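Local coordinates for protein carbohydrate kinase, FGGY (Novosphingobium aromaticivorans, PDB 3H6E) that probably acts as a carbohydrate kinase of the FGGY family, transferring phosphate to a sugar, at residues A[279-284]-A[295-300]. Residues are numbered along the deposited sequence; the frame is centred on the assembly and turned at random.
Sequences ARDCLV and SARFMG
Leu-283 and Ser-295 face each other as an antiparallel hydrogen-bonded pair, Leu-283 N donating a hydrogen bond to Ser-295 O (2.8 Å) and Ser-295 N donating one to Leu-283 O. The neighbouring pair, Cys-282 and Ala-296, is non-hydrogen-bonded and draws in to 4.1 Å between its CA atoms. This is the tight, buried part of the hairpin formed by strands 282-286 and 292-298 at one margin of the seven-stranded sheet in the FGGY C-terminal region. On one face Cys-282 SG rests against Ala-296 CB at 3.7 Å, on the side of helix 363-384, whose Leu-384 touches the cysteine. On the other, CD2 of Leu-283 reaches both Ser-295 CB and Arg-297 CD, while Ser-295 OG bonds back to Val-293 O.

Toward Asp-281 and Arg-297 the backbones part and the contact becomes more open, both residues being partly exposed, although the side chains meet closely. Arg-297 N still binds Asp-281 O, at 3.0 Å and nearly straight, and a water bridges Arg-280 O and Arg-297 O. Bends at chi2 (70°) and chi3 (81°) fold the arginine back across the aspartate, bringing NE to 2.6 Å from Asp-281 OD1 in a salt bridge, with carboxylate and guanidinium planes 29° apart. Gly-347 N holds OD2, and Trp-260 makes a cation-pi contact with the guanidinium. With both carboxylate oxygens engaged, the ion pair probably keeps Asp-281 ionised and ties the hairpin's open end to the loop carrying Gly-347.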
ATOM      1  N   ALA A 279      14.069  13.114   1.214  1.00 27.49           N
ATOM      2  CA  ALA A 279      13.385  14.400   1.180  1.00 25.36           C
ATOM      3  C   ALA A 279      12.438  14.538  -0.005  1.00 28.10           C
ATOM      4  O   ALA A 279      11.585  15.425  -0.025  1.00 30.62           O
ATOM      5  CB  ALA A 279      14.389  15.531   1.191  1.00 26.11           C
ATOM      6  N   ARG A 280      12.582  13.666  -0.996  1.00 28.23           N
ATOM      7  CA  ARG A 280      11.721  13.742  -2.169  1.00 27.65           C
ATOM      8  C   ARG A 280      10.630  12.673  -2.148  1.00 27.77           C
ATOM      9  O   ARG A 280      10.086  12.293  -3.188  1.00 28.02           O
ATOM     10  CB  ARG A 280      12.543  13.723  -3.461  1.00 27.68           C
ATOM     11  CG  ARG A 280      13.023  15.113  -3.864  1.00 26.96           C
ATOM     12  CD  ARG A 280      14.234  15.086  -4.780  1.00 27.71           C
ATOM     13  NE  ARG A 280      13.921  14.632  -6.130  1.00 31.28           N
ATOM     14  CZ  ARG A 280      13.294  15.365  -7.043  1.00 28.64           C
ATOM     15  NH1 ARG A 280      12.895  16.590  -6.748  1.00 32.38           N
ATOM     16  NH2 ARG A 280      13.060  14.868  -8.247  1.00 30.19           N
ATOM     17  N   ASP A 281      10.316  12.208  -0.942  1.00 26.34           N
ATOM     18  CA  ASP A 281       9.174  11.334  -0.697  1.00 25.77           C
ATOM     19  C   ASP A 281       9.342   9.933  -1.300  1.00 25.10           C
ATOM     20  O   ASP A 281       8.418   9.391  -1.910  1.00 23.68           O
ATOM     21  CB  ASP A 281       7.880  11.993  -1.189  1.00 25.78           C
ATOM     22  CG  ASP A 281       6.749  11.882  -0.178  1.00 27.60           C
ATOM     23  OD1 ASP A 281       6.787  10.945   0.646  1.00 27.24           O
ATOM     24  OD2 ASP A 281       5.832  12.738  -0.191  1.00 25.63           O
ATOM     25  N   CYS A 282      10.526   9.355  -1.123  1.00 25.65           N
ATOM     26  CA  CYS A 282      10.771   7.966  -1.498  1.00 23.36           C
ATOM     27  C   CYS A 282      10.859   7.105  -0.243  1.00 24.02           C
ATOM     28  O   CYS A 282      11.065   7.619   0.857  1.00 25.64           O
ATOM     29  CB  CYS A 282      12.061   7.841  -2.312  1.00 23.37           C
ATOM     30  SG  CYS A 282      12.028   8.658  -3.932  1.00 23.90           S
ATOM     31  N   LEU A 283      10.699   5.797  -0.407  1.00 22.13           N
ATOM     32  CA  LEU A 283      10.822   4.867   0.709  1.00 22.03           C
ATOM     33  C   LEU A 283      11.107   3.458   0.194  1.00 22.92           C
ATOM     34  O   LEU A 283      11.051   3.206  -1.010  1.00 24.68           O
ATOM     35  CB  LEU A 283       9.561   4.880   1.580  1.00 22.40           C
ATOM     36  CG  LEU A 283       8.240   4.408   0.960  1.00 24.60           C
ATOM     37  CD1 LEU A 283       7.306   3.873   2.038  1.00 24.28           C
ATOM     38  CD2 LEU A 283       7.565   5.513   0.152  1.00 23.19           C
ATOM     39  N   VAL A 284      11.423   2.544   1.100  1.00 21.43           N
ATOM     40  CA  VAL A 284      11.726   1.182   0.699  1.00 22.02           C
ATOM     41  C   VAL A 284      10.831   0.165   1.384  1.00 21.58           C
ATOM     42  O   VAL A 284      10.909  -0.027   2.594  1.00 22.01           O
ATOM     43  CB  VAL A 284      13.186   0.806   0.984  1.00 22.36           C
ATOM     44  CG1 VAL A 284      13.480  -0.578   0.405  1.00 22.08           C
ATOM     45  CG2 VAL A 284      14.130   1.857   0.411  1.00 21.65           C
ATOM     46  N   SER A 295      10.215   2.596  -3.607  1.00 21.70           N
ATOM     47  CA  SER A 295       8.938   3.290  -3.699  1.00 22.66           C
ATOM     48  C   SER A 295       9.093   4.806  -3.719  1.00 22.46           C
ATOM     49  O   SER A 295      10.009   5.354  -3.117  1.00 22.58           O
ATOM     50  CB  SER A 295       8.039   2.887  -2.529  1.00 22.97           C
ATOM     51  OG  SER A 295       8.061   1.480  -2.343  1.00 24.46           O
ATOM     52  N   ALA A 296       8.182   5.473  -4.418  1.00 22.04           N
ATOM     53  CA  ALA A 296       8.128   6.929  -4.425  1.00 22.80           C
ATOM     54  C   ALA A 296       6.675   7.359  -4.508  1.00 22.34           C
ATOM     55  O   ALA A 296       5.933   6.872  -5.360  1.00 22.62           O
ATOM     56  CB  ALA A 296       8.909   7.487  -5.595  1.00 19.92           C
ATOM     57  N   ARG A 297       6.257   8.256  -3.622  1.00 21.89           N
ATOM     58  CA  ARG A 297       4.893   8.769  -3.678  1.00 23.29           C
ATOM     59  C   ARG A 297       4.787  10.287  -3.766  1.00 24.44           C
ATOM     60  O   ARG A 297       5.765  11.019  -3.593  1.00 24.20           O
ATOM     61  CB  ARG A 297       4.026   8.247  -2.516  1.00 25.23           C
ATOM     62  CG  ARG A 297       4.762   7.556  -1.375  1.00 26.75           C
ATOM     63  CD  ARG A 297       5.593   8.514  -0.543  1.00 28.18           C
ATOM     64  NE  ARG A 297       4.834   9.255   0.467  1.00 29.24           N
ATOM     65  CZ  ARG A 297       4.462   8.757   1.647  1.00 30.85           C
ATOM     66  NH1 ARG A 297       4.744   7.499   1.954  1.00 31.51           N
ATOM     67  NH2 ARG A 297       3.796   9.509   2.517  1.00 27.73           N
ATOM     68  N   PHE A 298       3.574  10.732  -4.064  1.00 24.22           N
ATOM     69  CA  PHE A 298       3.186  12.131  -3.975  1.00 26.20           C
ATOM     70  C   PHE A 298       1.662  12.138  -3.928  1.00 25.33           C
ATOM     71  O   PHE A 298       1.020  11.224  -4.442  1.00 24.17           O
ATOM     72  CB  PHE A 298       3.723  12.950  -5.155  1.00 25.79           C
ATOM     73  CG  PHE A 298       3.002  12.714  -6.452  1.00 24.01           C
ATOM     74  CD1 PHE A 298       3.263  11.585  -7.212  1.00 23.38           C
ATOM     75  CD2 PHE A 298       2.082  13.637  -6.928  1.00 24.87           C
ATOM     76  CE1 PHE A 298       2.606  11.370  -8.414  1.00 24.02           C
ATOM     77  CE2 PHE A 298       1.423  13.429  -8.130  1.00 24.77           C
ATOM     78  CZ  PHE A 298       1.687  12.290  -8.873  1.00 24.37           C
HETATM   79  N   MSE A 299       1.086  13.147  -3.290  1.00 25.41           N
HETATM   80  CA  MSE A 299      -0.353  13.157  -3.066  1.00 25.92           C
HETATM   81  C   MSE A 299      -1.130  13.614  -4.288  1.00 26.23           C
HETATM   82  O   MSE A 299      -1.862  14.602  -4.239  1.00 30.17           O
HETATM   83  CB  MSE A 299      -0.698  14.008  -1.850  1.00 28.87           C
HETATM   84  CG  MSE A 299      -0.547  13.249  -0.548  1.00 31.25           C
HETATM   85 SE   MSE A 299      -1.477  14.116   0.914  1.00 59.37          SE
HETATM   86  CE  MSE A 299      -0.133  15.458   1.308  1.00 37.89           C
ATOM     87  N   GLY A 300      -0.974  12.871  -5.375  1.00 24.28           N
ATOM     88  CA  GLY A 300      -1.593  13.206  -6.642  1.00 26.52           C
ATOM     89  C   GLY A 300      -3.062  13.553  -6.549  1.00 28.13           C
ATOM     90  O   GLY A 300      -3.465  14.647  -6.935  1.00 30.39           O
TER
HETATM   91  O   HOH W   1       8.154  10.945  -5.204  1.00 23.40           O